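Local atomic coordinates of protein Niban 2 (Homo sapiens, PDB entry 7CTP), a protein that may suppress apoptosis and promote melanoma cell invasion in vitro, this chain being the larger part of it, with a pleckstrin homology (PH) domain and long helices. Residues 75-79 / 80-84; 265-268 / 269-273; 174-177 / 178-182. All coordinates share one frame; numbering follows the deposited sequence.

Overall arrangement
Contacts 1 and 3 both belong to the PH domain and lie at its surface: residues 75-84 form the turn between the first two strands of the sheet, and residues 174-182 start the helix that follows its last strand. Contact 2, partly buried, is one stretch of the long helix 260-337. Aromatic packing and a turn bridged by a lysine mark contact 1, a water-bridged tryptophan and serine contact 2, and a threonine N-cap among acidic side chains contact 3. Contacts 1 and 2, with centres 16 Å apart, touch where Lys82 comes close to the like-charged Arg265 and Glu79 packs on Gln269; contact 3 stays about 19 Å from contact 2 at the nearest atoms.

Contact 1. Residues 75-79 / 80-84; sequences FQHQE and DSKKW
With CG of His77 anti to the backbone N (chi1 -177°) and CG of Trp84 beside its own backbone N (chi1 -68°), the imidazole and the indole meet on the same face of the hairpin. The two residues form an antiparallel non-hydrogen-bonded pair. His77 CB sits over the centre of the indole six-membered ring, 3.7 Å from its centroid, in a CH-pi contact, while the imidazole presents its edge to the face of the five-membered ring in a T-shaped pair with the planes at 74°. The nearest ring atoms are His77 CD2 and Trp84 NE1, 3.6 Å apart. Phe75 packs its CB against CE3 of Trp84, its backbone carbonyl lying at the indole edge. Were Trp84 replaced by an alanine, CB and the imidazole edge of His77 would probably lose their aromatic surface, leaving the ring freer to turn.

Beyond this pair the chain reverses. Gln78 N donates to Lys83 O at 3.0 Å, and a weak bond from Lys82 N to Gln78 O closes the turn. The bent Lys82 chain carries NZ back to Glu79 O, 2.7 Å away and on a lone pair in the carbonyl plane. On the other side of the strand, Gln78 NE2 donates to both Gln76 O (3.0 Å) and Gln76 OE1 (3.1 Å), two bonds that fix the rotation of its amide.

The turn links strands 70-77 and 84-91 of the PH domain sheet. Strand 169-173 pairs with the opposite edge of strand 70-77 through Phe75 and His77, Trp84 also packs on Cys153 and Pro154 while its NE1 bonds weakly to Lys152 O, and Lys82 and Glu79 face helix 260-337.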
ATOM      1  N   PHE A  75       7.237  -1.762 -27.778  1.00 28.81           N
ATOM      2  CA  PHE A  75       8.028  -0.612 -28.173  1.00 25.31           C
ATOM      3  C   PHE A  75       8.177   0.313 -26.973  1.00 29.14           C
ATOM      4  O   PHE A  75       7.229   0.500 -26.207  1.00 29.89           O
ATOM      5  CB  PHE A  75       7.377   0.122 -29.339  1.00 29.21           C
ATOM      6  CG  PHE A  75       7.209  -0.729 -30.557  1.00 32.69           C
ATOM      7  CD1 PHE A  75       8.314  -1.268 -31.195  1.00 39.42           C
ATOM      8  CD2 PHE A  75       5.950  -0.996 -31.060  1.00 38.66           C
ATOM      9  CE1 PHE A  75       8.167  -2.053 -32.327  1.00 42.87           C
ATOM     10  CE2 PHE A  75       5.792  -1.786 -32.190  1.00 41.13           C
ATOM     11  CZ  PHE A  75       6.904  -2.315 -32.822  1.00 40.15           C
ATOM     12  N   GLN A  76       9.379   0.853 -26.784  1.00 31.28           N
ATOM     13  CA  GLN A  76       9.650   1.811 -25.715  1.00 34.10           C
ATOM     14  C   GLN A  76      10.335   3.046 -26.274  1.00 32.38           C
ATOM     15  O   GLN A  76      11.301   2.939 -27.036  1.00 35.88           O
ATOM     16  CB  GLN A  76      10.520   1.203 -24.612  1.00 33.62           C
ATOM     17  CG  GLN A  76      10.638   2.130 -23.404  1.00 32.77           C
ATOM     18  CD  GLN A  76      11.832   1.823 -22.519  1.00 34.63           C
ATOM     19  OE1 GLN A  76      12.694   1.014 -22.867  1.00 30.34           O
ATOM     20  NE2 GLN A  76      11.893   2.485 -21.365  1.00 31.90           N
ATOM     21  N   HIS A  77       9.842   4.215 -25.886  1.00 28.73           N
ATOM     22  CA  HIS A  77      10.508   5.458 -26.244  1.00 34.97           C
ATOM     23  C   HIS A  77      11.795   5.596 -25.442  1.00 33.42           C
ATOM     24  O   HIS A  77      11.790   5.422 -24.220  1.00 30.84           O
ATOM     25  CB  HIS A  77       9.584   6.638 -25.976  1.00 27.46           C
ATOM     26  CG  HIS A  77      10.157   7.961 -26.371  1.00 45.97           C
ATOM     27  ND1 HIS A  77      10.891   8.746 -25.505  1.00 41.33           N
ATOM     28  CD2 HIS A  77      10.096   8.640 -27.540  1.00 45.49           C
ATOM     29  CE1 HIS A  77      11.258   9.854 -26.127  1.00 51.05           C
ATOM     30  NE2 HIS A  77      10.787   9.815 -27.362  1.00 47.59           N
ATOM     31  N   GLN A  78      12.897   5.912 -26.127  1.00 34.91           N
ATOM     32  CA  GLN A  78      14.210   6.035 -25.496  1.00 48.69           C
ATOM     33  C   GLN A  78      14.496   7.502 -25.199  1.00 39.64           C
ATOM     34  O   GLN A  78      14.441   8.347 -26.099  1.00 44.43           O
ATOM     35  CB  GLN A  78      15.301   5.437 -26.386  1.00 46.78           C
ATOM     36  CG  GLN A  78      15.054   3.986 -26.745  1.00 45.37           C
ATOM     37  CD  GLN A  78      14.903   3.097 -25.524  1.00 41.41           C
ATOM     38  OE1 GLN A  78      15.742   3.113 -24.624  1.00 51.64           O
ATOM     39  NE2 GLN A  78      13.825   2.317 -25.483  1.00 35.72           N
ATOM     40  N   GLU A  79      14.803   7.797 -23.932  1.00 44.25           N
ATOM     41  CA  GLU A  79      14.978   9.182 -23.505  1.00 43.67           C
ATOM     42  C   GLU A  79      16.179   9.831 -24.185  1.00 56.45           C
ATOM     43  O   GLU A  79      16.128  11.012 -24.549  1.00 56.61           O
ATOM     44  CB  GLU A  79      15.119   9.241 -21.984  1.00 47.62           C
ATOM     45  CG  GLU A  79      15.216  10.642 -21.402  1.00 53.58           C
ATOM     46  CD  GLU A  79      15.947  10.660 -20.074  1.00 70.49           C
ATOM     47  OE1 GLU A  79      15.297  10.432 -19.029  1.00 60.52           O
ATOM     48  OE2 GLU A  79      17.177  10.894 -20.078  1.00 73.42           O
ATOM     49  N   ASP A  80      17.266   9.078 -24.379  1.00 47.81           N
ATOM     50  CA  ASP A  80      18.487   9.688 -24.900  1.00 48.57           C
ATOM     51  C   ASP A  80      18.366   9.996 -26.387  1.00 58.39           C
ATOM     52  O   ASP A  80      18.670  11.111 -26.828  1.00 56.60           O
ATOM     53  CB  ASP A  80      19.701   8.796 -24.625  1.00 62.43           C
ATOM     54  CG  ASP A  80      19.488   7.355 -25.041  1.00 64.87           C
ATOM     55  OD1 ASP A  80      18.637   7.092 -25.919  1.00 59.36           O
ATOM     56  OD2 ASP A  80      20.185   6.482 -24.485  1.00 60.85           O
ATOM     57  N   SER A  81      17.908   9.024 -27.178  1.00 61.86           N
ATOM     58  CA  SER A  81      17.863   9.174 -28.628  1.00 58.35           C
ATOM     59  C   SER A  81      16.550   9.743 -29.142  1.00 57.39           C
ATOM     60  O   SER A  81      16.492  10.158 -30.306  1.00 53.94           O
ATOM     61  CB  SER A  81      18.119   7.828 -29.302  1.00 49.54           C
ATOM     62  OG  SER A  81      17.418   6.790 -28.640  1.00 52.53           O
ATOM     63  N   LYS A  82      15.508   9.780 -28.310  1.00 45.90           N
ATOM     64  CA  LYS A  82      14.155  10.158 -28.723  1.00 53.77           C
ATOM     65  C   LYS A  82      13.593   9.221 -29.793  1.00 46.43           C
ATOM     66  O   LYS A  82      12.685   9.604 -30.539  1.00 56.66           O
ATOM     67  CB  LYS A  82      14.103  11.612 -29.212  1.00 62.00           C
ATOM     68  CG  LYS A  82      14.653  12.611 -28.211  1.00 60.51           C
ATOM     69  CD  LYS A  82      13.539  13.287 -27.438  1.00 65.87           C
ATOM     70  CE  LYS A  82      14.086  13.923 -26.191  1.00 72.84           C
ATOM     71  NZ  LYS A  82      14.340  12.921 -25.114  1.00 73.35           N
ATOM     72  N   LYS A  83      14.119   7.999 -29.879  1.00 44.67           N
ATOM     73  CA  LYS A  83      13.692   7.002 -30.851  1.00 48.30           C
ATOM     74  C   LYS A  83      12.970   5.858 -30.151  1.00 46.87           C
ATOM     75  O   LYS A  83      13.311   5.482 -29.026  1.00 43.21           O
ATOM     76  CB  LYS A  83      14.889   6.437 -31.628  1.00 45.50           C
ATOM     77  CG  LYS A  83      15.356   7.291 -32.802  1.00 55.45           C
ATOM     78  CD  LYS A  83      16.827   7.025 -33.122  1.00 52.55           C
ATOM     79  CE  LYS A  83      17.241   7.612 -34.471  1.00 62.90           C
ATOM     80  NZ  LYS A  83      16.750   9.002 -34.671  1.00 55.20           N
ATOM     81  N   TRP A  84      11.978   5.291 -30.835  1.00 47.44           N
ATOM     82  CA  TRP A  84      11.284   4.117 -30.325  1.00 38.51           C
ATOM     83  C   TRP A  84      12.029   2.847 -30.724  1.00 52.58           C
ATOM     84  O   TRP A  84      12.388   2.665 -31.893  1.00 46.33           O
ATOM     85  CB  TRP A  84       9.853   4.070 -30.852  1.00 36.85           C
ATOM     86  CG  TRP A  84       8.966   5.143 -30.318  1.00 37.91           C
ATOM     87  CD1 TRP A  84       8.879   6.436 -30.758  1.00 51.23           C
ATOM     88  CD2 TRP A  84       8.022   5.020 -29.249  1.00 43.35           C
ATOM     89  NE1 TRP A  84       7.942   7.123 -30.024  1.00 43.72           N
ATOM     90  CE2 TRP A  84       7.401   6.276 -29.093  1.00 47.48           C
ATOM     91  CE3 TRP A  84       7.642   3.968 -28.408  1.00 34.28           C
ATOM     92  CZ2 TRP A  84       6.422   6.508 -28.127  1.00 45.00           C
ATOM     93  CZ3 TRP A  84       6.670   4.201 -27.454  1.00 35.94           C
ATOM     94  CH2 TRP A  84       6.071   5.459 -27.320  1.00 38.53           C
TER

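Contact 2. Residues 265-268 / 269-273; sequences RQWI and QISDA
One face of the Trp267 indole is met by Ser271 CB, which stands 3.9 Å above the ring plane, offset toward the rim; its nearest ring atom is NE1, at 4.0 Å. At the far end of the indole, CG2 of Ile270 approaches CZ3 of Trp267 obliquely at 4.1 Å, the two side chains crossing at about a right angle. A water links the polar ends: it accepts from Trp267 NE1 at 3.1 Å and donates to Ser271 OG at 2.7 Å. The serine hydroxyl is also hydrogen-bonded to Tyr165 O, so this buried group has a second partner. Along another side of the helix Arg265 and Gln269 run side by side, pointing the same way, but their guanidinium and amide planes are 83° apart and the angle is too poor for a bond between NH1 and OE1.

Four successive i to i+4 backbone bonds, from Gln269 N to Arg265 O through Asp272 N to Ile268 O, make this a regular alpha-helix. Trp267, Ile270 and Ser271, at i, i+3 and i+4, fall on one face, here packed against helix 232-252.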
ATOM      1  N   ARG A 265       9.070  18.487 -19.727  1.00 27.62           N
ATOM      2  CA  ARG A 265       9.926  17.306 -19.825  1.00 29.52           C
ATOM      3  C   ARG A 265      11.254  17.515 -19.098  1.00 32.89           C
ATOM      4  O   ARG A 265      11.783  16.584 -18.477  1.00 29.06           O
ATOM      5  CB  ARG A 265      10.167  16.956 -21.292  1.00 37.30           C
ATOM      6  CG  ARG A 265      10.901  15.637 -21.504  1.00 59.67           C
ATOM      7  CD  ARG A 265      11.938  15.747 -22.614  1.00 61.93           C
ATOM      8  NE  ARG A 265      13.132  16.454 -22.155  1.00 75.28           N
ATOM      9  CZ  ARG A 265      14.358  16.238 -22.620  1.00 75.08           C
ATOM     10  NH1 ARG A 265      15.383  16.929 -22.146  1.00 73.87           N
ATOM     11  NH2 ARG A 265      14.567  15.322 -23.549  1.00 76.34           N
ATOM     12  N   GLN A 266      11.810  18.725 -19.172  1.00 25.93           N
ATOM     13  CA  GLN A 266      13.041  19.004 -18.441  1.00 26.74           C
ATOM     14  C   GLN A 266      12.820  18.886 -16.943  1.00 22.23           C
ATOM     15  O   GLN A 266      13.677  18.360 -16.220  1.00 25.39           O
ATOM     16  CB  GLN A 266      13.566  20.391 -18.797  1.00 28.29           C
ATOM     17  CG  GLN A 266      14.029  20.482 -20.221  1.00 37.83           C
ATOM     18  CD  GLN A 266      14.353  21.895 -20.614  1.00 37.92           C
ATOM     19  OE1 GLN A 266      13.889  22.385 -21.642  1.00 39.45           O
ATOM     20  NE2 GLN A 266      15.147  22.567 -19.791  1.00 34.55           N
ATOM     21  N   TRP A 267      11.672  19.358 -16.450  1.00 20.06           N
ATOM     22  CA  TRP A 267      11.422  19.240 -15.017  1.00 23.29           C
ATOM     23  C   TRP A 267      11.320  17.774 -14.598  1.00 25.57           C
ATOM     24  O   TRP A 267      11.818  17.388 -13.531  1.00 24.36           O
ATOM     25  CB  TRP A 267      10.163  20.001 -14.600  1.00 24.56           C
ATOM     26  CG  TRP A 267       9.814  19.623 -13.204  1.00 24.54           C
ATOM     27  CD1 TRP A 267       8.803  18.798 -12.804  1.00 24.27           C
ATOM     28  CD2 TRP A 267      10.546  19.962 -12.026  1.00 25.08           C
ATOM     29  NE1 TRP A 267       8.841  18.629 -11.443  1.00 24.01           N
ATOM     30  CE2 TRP A 267       9.901  19.335 -10.937  1.00 24.76           C
ATOM     31  CE3 TRP A 267      11.673  20.752 -11.780  1.00 26.47           C
ATOM     32  CZ2 TRP A 267      10.344  19.473  -9.619  1.00 27.88           C
ATOM     33  CZ3 TRP A 267      12.114  20.893 -10.462  1.00 23.04           C
ATOM     34  CH2 TRP A 267      11.452  20.253  -9.401  1.00 22.99           C
ATOM     35  N   ILE A 268      10.688  16.941 -15.433  1.00 23.88           N
ATOM     36  CA  ILE A 268      10.583  15.515 -15.124  1.00 21.75           C
ATOM     37  C   ILE A 268      11.969  14.894 -15.005  1.00 23.61           C
ATOM     38  O   ILE A 268      12.226  14.075 -14.112  1.00 23.67           O
ATOM     39  CB  ILE A 268       9.726  14.799 -16.189  1.00 20.91           C
ATOM     40  CG1 ILE A 268       8.254  15.201 -16.044  1.00 26.20           C
ATOM     41  CG2 ILE A 268       9.896  13.275 -16.073  1.00 28.39           C
ATOM     42  CD1 ILE A 268       7.443  15.053 -17.328  1.00 28.33           C
ATOM     43  N   GLN A 269      12.888  15.281 -15.893  1.00 23.02           N
ATOM     44  CA  GLN A 269      14.250  14.757 -15.837  1.00 23.66           C
ATOM     45  C   GLN A 269      14.965  15.204 -14.565  1.00 25.02           C
ATOM     46  O   GLN A 269      15.658  14.409 -13.917  1.00 23.83           O
ATOM     47  CB  GLN A 269      15.025  15.196 -17.081  1.00 32.93           C
ATOM     48  CG  GLN A 269      16.386  14.531 -17.227  1.00 41.07           C
ATOM     49  CD  GLN A 269      16.959  14.683 -18.624  1.00 61.05           C
ATOM     50  OE1 GLN A 269      16.510  15.527 -19.408  1.00 58.55           O
ATOM     51  NE2 GLN A 269      17.953  13.863 -18.946  1.00 56.92           N
ATOM     52  N   ILE A 270      14.816  16.482 -14.204  1.00 21.12           N
ATOM     53  CA  ILE A 270      15.414  17.000 -12.973  1.00 22.12           C
ATOM     54  C   ILE A 270      14.832  16.295 -11.753  1.00 23.30           C
ATOM     55  O   ILE A 270      15.563  15.898 -10.839  1.00 22.40           O
ATOM     56  CB  ILE A 270      15.210  18.521 -12.881  1.00 21.34           C
ATOM     57  CG1 ILE A 270      16.027  19.232 -13.960  1.00 24.99           C
ATOM     58  CG2 ILE A 270      15.578  19.026 -11.463  1.00 25.33           C
ATOM     59  CD1 ILE A 270      15.601  20.666 -14.196  1.00 27.02           C
ATOM     60  N   SER A 271      13.505  16.143 -11.719  1.00 19.30           N
ATOM     61  CA  SER A 271      12.848  15.514 -10.573  1.00 18.93           C
ATOM     62  C   SER A 271      13.351  14.090 -10.368  1.00 21.42           C
ATOM     63  O   SER A 271      13.597  13.658  -9.229  1.00 18.76           O
ATOM     64  CB  SER A 271      11.336  15.517 -10.768  1.00 19.61           C
ATOM     65  OG  SER A 271      10.666  15.050  -9.611  1.00 20.35           O
ATOM     66  N   ASP A 272      13.477  13.327 -11.459  1.00 20.60           N
ATOM     67  CA  ASP A 272      13.955  11.952 -11.329  1.00 21.88           C
ATOM     68  C   ASP A 272      15.363  11.902 -10.756  1.00 19.66           C
ATOM     69  O   ASP A 272      15.681  11.019  -9.947  1.00 19.80           O
ATOM     70  CB  ASP A 272      13.940  11.222 -12.671  1.00 23.78           C
ATOM     71  CG  ASP A 272      14.470   9.791 -12.533  1.00 25.92           C
ATOM     72  OD1 ASP A 272      13.762   8.948 -11.947  1.00 27.71           O
ATOM     73  OD2 ASP A 272      15.607   9.516 -12.957  1.00 31.77           O
ATOM     74  N   ALA A 273      16.233  12.817 -11.197  1.00 20.66           N
ATOM     75  CA  ALA A 273      17.597  12.864 -10.683  1.00 19.89           C
ATOM     76  C   ALA A 273      17.616  13.195  -9.196  1.00 19.04           C
ATOM     77  O   ALA A 273      18.372  12.586  -8.431  1.00 19.98           O
ATOM     78  CB  ALA A 273      18.434  13.875 -11.468  1.00 20.76           C
TER
HETATM   79  O   HOH W   1       8.304  16.291  -9.410  1.00 25.88           O

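Contact 3. Residues 174-177 / 178-182; sequences MTEA and EQDKW
The chain passes from the extended Thr175 into helix 176-194, whose start is held by bonds from Gln179 N to Thr175 O (3.0 Å), Asp180 N to Glu176 O and Lys181 N to Ala177 O. Thr175 is the N-cap: its OG1 lies between the backbone N and the carbonyl carbon (chi1 66°), turned toward the helix, and accepts from Glu178 N at 3.0 Å with an N-H...O angle of 156°. The same oxygen packs against CG of Glu178, 3.3 Å away, as the two side chains cross obliquely. Glu178 then extends past the cap, bringing OE2 alongside Met174, 4.0 Å from its CB.

Across one turn of the helix, CG of Glu176 meets OD2 of Asp180 at 3.9 Å, and the carboxylate planes are 37° apart. Gln179 faces inward instead; its amide NE2 donates to Pro158 O on strand 157-162, while Trp182, beyond it, sets its ring edge-to-face with Phe70.

The threonine hydroxyl thus gives the Glu178 amide, whose i-4 residue (Met174) lies before the helix, a side-chain acceptor. Two acidic side chains, Glu176 and Glu178, stand in this first turn, where their negative charge would probably suit the positive end of the helix dipole. Asp180 follows one turn after Glu176, and the like charges of Glu176 OE1 and Asp180 OD2 stay 4.8 Å apart.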
ATOM      1  N   MET A 174       1.122  -3.161 -30.378  1.00 41.16           N
ATOM      2  CA  MET A 174       0.660  -3.238 -31.753  1.00 47.96           C
ATOM      3  C   MET A 174      -0.853  -3.389 -31.843  1.00 39.05           C
ATOM      4  O   MET A 174      -1.463  -2.937 -32.819  1.00 42.08           O
ATOM      5  CB  MET A 174       1.356  -4.403 -32.443  1.00 50.90           C
ATOM      6  CG  MET A 174       1.279  -4.337 -33.912  1.00 53.38           C
ATOM      7  SD  MET A 174       2.813  -4.882 -34.650  1.00 51.47           S
ATOM      8  CE  MET A 174       3.399  -6.082 -33.503  1.00 58.32           C
ATOM      9  N   THR A 175      -1.469  -4.009 -30.841  1.00 36.20           N
ATOM     10  CA  THR A 175      -2.887  -4.328 -30.860  1.00 41.01           C
ATOM     11  C   THR A 175      -3.530  -3.905 -29.550  1.00 42.19           C
ATOM     12  O   THR A 175      -2.872  -3.872 -28.503  1.00 41.50           O
ATOM     13  CB  THR A 175      -3.121  -5.828 -31.066  1.00 42.72           C
ATOM     14  OG1 THR A 175      -2.621  -6.547 -29.934  1.00 37.39           O
ATOM     15  CG2 THR A 175      -2.413  -6.317 -32.314  1.00 47.57           C
ATOM     16  N   GLU A 176      -4.829  -3.595 -29.618  1.00 33.97           N
ATOM     17  CA  GLU A 176      -5.591  -3.336 -28.399  1.00 45.47           C
ATOM     18  C   GLU A 176      -5.529  -4.523 -27.449  1.00 42.57           C
ATOM     19  O   GLU A 176      -5.559  -4.340 -26.225  1.00 37.91           O
ATOM     20  CB  GLU A 176      -7.044  -2.997 -28.741  1.00 45.67           C
ATOM     21  CG  GLU A 176      -7.905  -2.599 -27.537  1.00 44.19           C
ATOM     22  CD  GLU A 176      -9.356  -2.342 -27.906  1.00 65.24           C
ATOM     23  OE1 GLU A 176      -9.947  -1.386 -27.361  1.00 67.28           O
ATOM     24  OE2 GLU A 176      -9.907  -3.100 -28.734  1.00 66.23           O
ATOM     25  N   ALA A 177      -5.429  -5.740 -27.990  1.00 36.27           N
ATOM     26  CA  ALA A 177      -5.342  -6.928 -27.150  1.00 37.12           C
ATOM     27  C   ALA A 177      -4.066  -6.915 -26.320  1.00 38.63           C
ATOM     28  O   ALA A 177      -4.084  -7.247 -25.127  1.00 36.41           O
ATOM     29  CB  ALA A 177      -5.412  -8.190 -28.004  1.00 39.86           C
ATOM     30  N   GLU A 178      -2.941  -6.545 -26.937  1.00 35.88           N
ATOM     31  CA  GLU A 178      -1.684  -6.495 -26.199  1.00 31.83           C
ATOM     32  C   GLU A 178      -1.710  -5.371 -25.167  1.00 37.80           C
ATOM     33  O   GLU A 178      -1.237  -5.549 -24.038  1.00 35.74           O
ATOM     34  CB  GLU A 178      -0.514  -6.334 -27.172  1.00 31.60           C
ATOM     35  CG  GLU A 178      -0.215  -7.594 -27.990  1.00 42.98           C
ATOM     36  CD  GLU A 178       1.026  -7.462 -28.861  1.00 59.92           C
ATOM     37  OE1 GLU A 178       1.417  -8.464 -29.499  1.00 67.81           O
ATOM     38  OE2 GLU A 178       1.612  -6.361 -28.911  1.00 62.31           O
ATOM     39  N   GLN A 179      -2.286  -4.221 -25.540  1.00 31.36           N
ATOM     40  CA  GLN A 179      -2.453  -3.095 -24.620  1.00 31.84           C
ATOM     41  C   GLN A 179      -3.237  -3.508 -23.379  1.00 36.40           C
ATOM     42  O   GLN A 179      -2.826  -3.222 -22.244  1.00 29.81           O
ATOM     43  CB  GLN A 179      -3.156  -1.944 -25.349  1.00 32.61           C
ATOM     44  CG  GLN A 179      -3.064  -0.580 -24.679  1.00 28.04           C
ATOM     45  CD  GLN A 179      -4.045   0.420 -25.262  1.00 33.98           C
ATOM     46  OE1 GLN A 179      -5.130   0.049 -25.720  1.00 37.08           O
ATOM     47  NE2 GLN A 179      -3.672   1.696 -25.251  1.00 27.57           N
ATOM     48  N   ASP A 180      -4.361  -4.205 -23.577  1.00 28.55           N
ATOM     49  CA  ASP A 180      -5.207  -4.617 -22.459  1.00 31.16           C
ATOM     50  C   ASP A 180      -4.481  -5.590 -21.548  1.00 28.60           C
ATOM     51  O   ASP A 180      -4.634  -5.537 -20.322  1.00 34.38           O
ATOM     52  CB  ASP A 180      -6.497  -5.261 -22.975  1.00 34.34           C
ATOM     53  CG  ASP A 180      -7.449  -4.260 -23.599  1.00 45.36           C
ATOM     54  OD1 ASP A 180      -7.249  -3.041 -23.422  1.00 45.19           O
ATOM     55  OD2 ASP A 180      -8.400  -4.702 -24.278  1.00 45.07           O
ATOM     56  N   LYS A 181      -3.705  -6.504 -22.130  1.00 30.62           N
ATOM     57  CA  LYS A 181      -2.979  -7.484 -21.330  1.00 31.63           C
ATOM     58  C   LYS A 181      -1.894  -6.805 -20.508  1.00 32.64           C
ATOM     59  O   LYS A 181      -1.762  -7.048 -19.304  1.00 29.90           O
ATOM     60  CB  LYS A 181      -2.369  -8.553 -22.238  1.00 34.51           C
ATOM     61  CG  LYS A 181      -1.628  -9.661 -21.496  1.00 35.75           C
ATOM     62  CD  LYS A 181      -2.478 -10.267 -20.396  1.00 43.95           C
ATOM     63  CE  LYS A 181      -2.056 -11.705 -20.107  1.00 60.15           C
ATOM     64  NZ  LYS A 181      -3.228 -12.539 -19.709  1.00 55.47           N
ATOM     65  N   TRP A 182      -1.106  -5.950 -21.155  1.00 29.79           N
ATOM     66  CA  TRP A 182      -0.023  -5.279 -20.449  1.00 30.96           C
ATOM     67  C   TRP A 182      -0.559  -4.296 -19.418  1.00 31.40           C
ATOM     68  O   TRP A 182       0.099  -4.059 -18.402  1.00 28.63           O
ATOM     69  CB  TRP A 182       0.895  -4.579 -21.445  1.00 28.87           C
ATOM     70  CG  TRP A 182       1.980  -5.471 -21.962  1.00 30.22           C
ATOM     71  CD1 TRP A 182       2.104  -5.962 -23.233  1.00 29.96           C
ATOM     72  CD2 TRP A 182       3.094  -5.985 -21.223  1.00 29.22           C
ATOM     73  NE1 TRP A 182       3.230  -6.751 -23.329  1.00 30.55           N
ATOM     74  CE2 TRP A 182       3.853  -6.783 -22.107  1.00 31.68           C
ATOM     75  CE3 TRP A 182       3.521  -5.854 -19.898  1.00 27.56           C
ATOM     76  CZ2 TRP A 182       5.015  -7.439 -21.709  1.00 34.12           C
ATOM     77  CZ3 TRP A 182       4.673  -6.507 -19.504  1.00 31.09           C
ATOM     78  CH2 TRP A 182       5.409  -7.291 -20.405  1.00 32.80           C
TER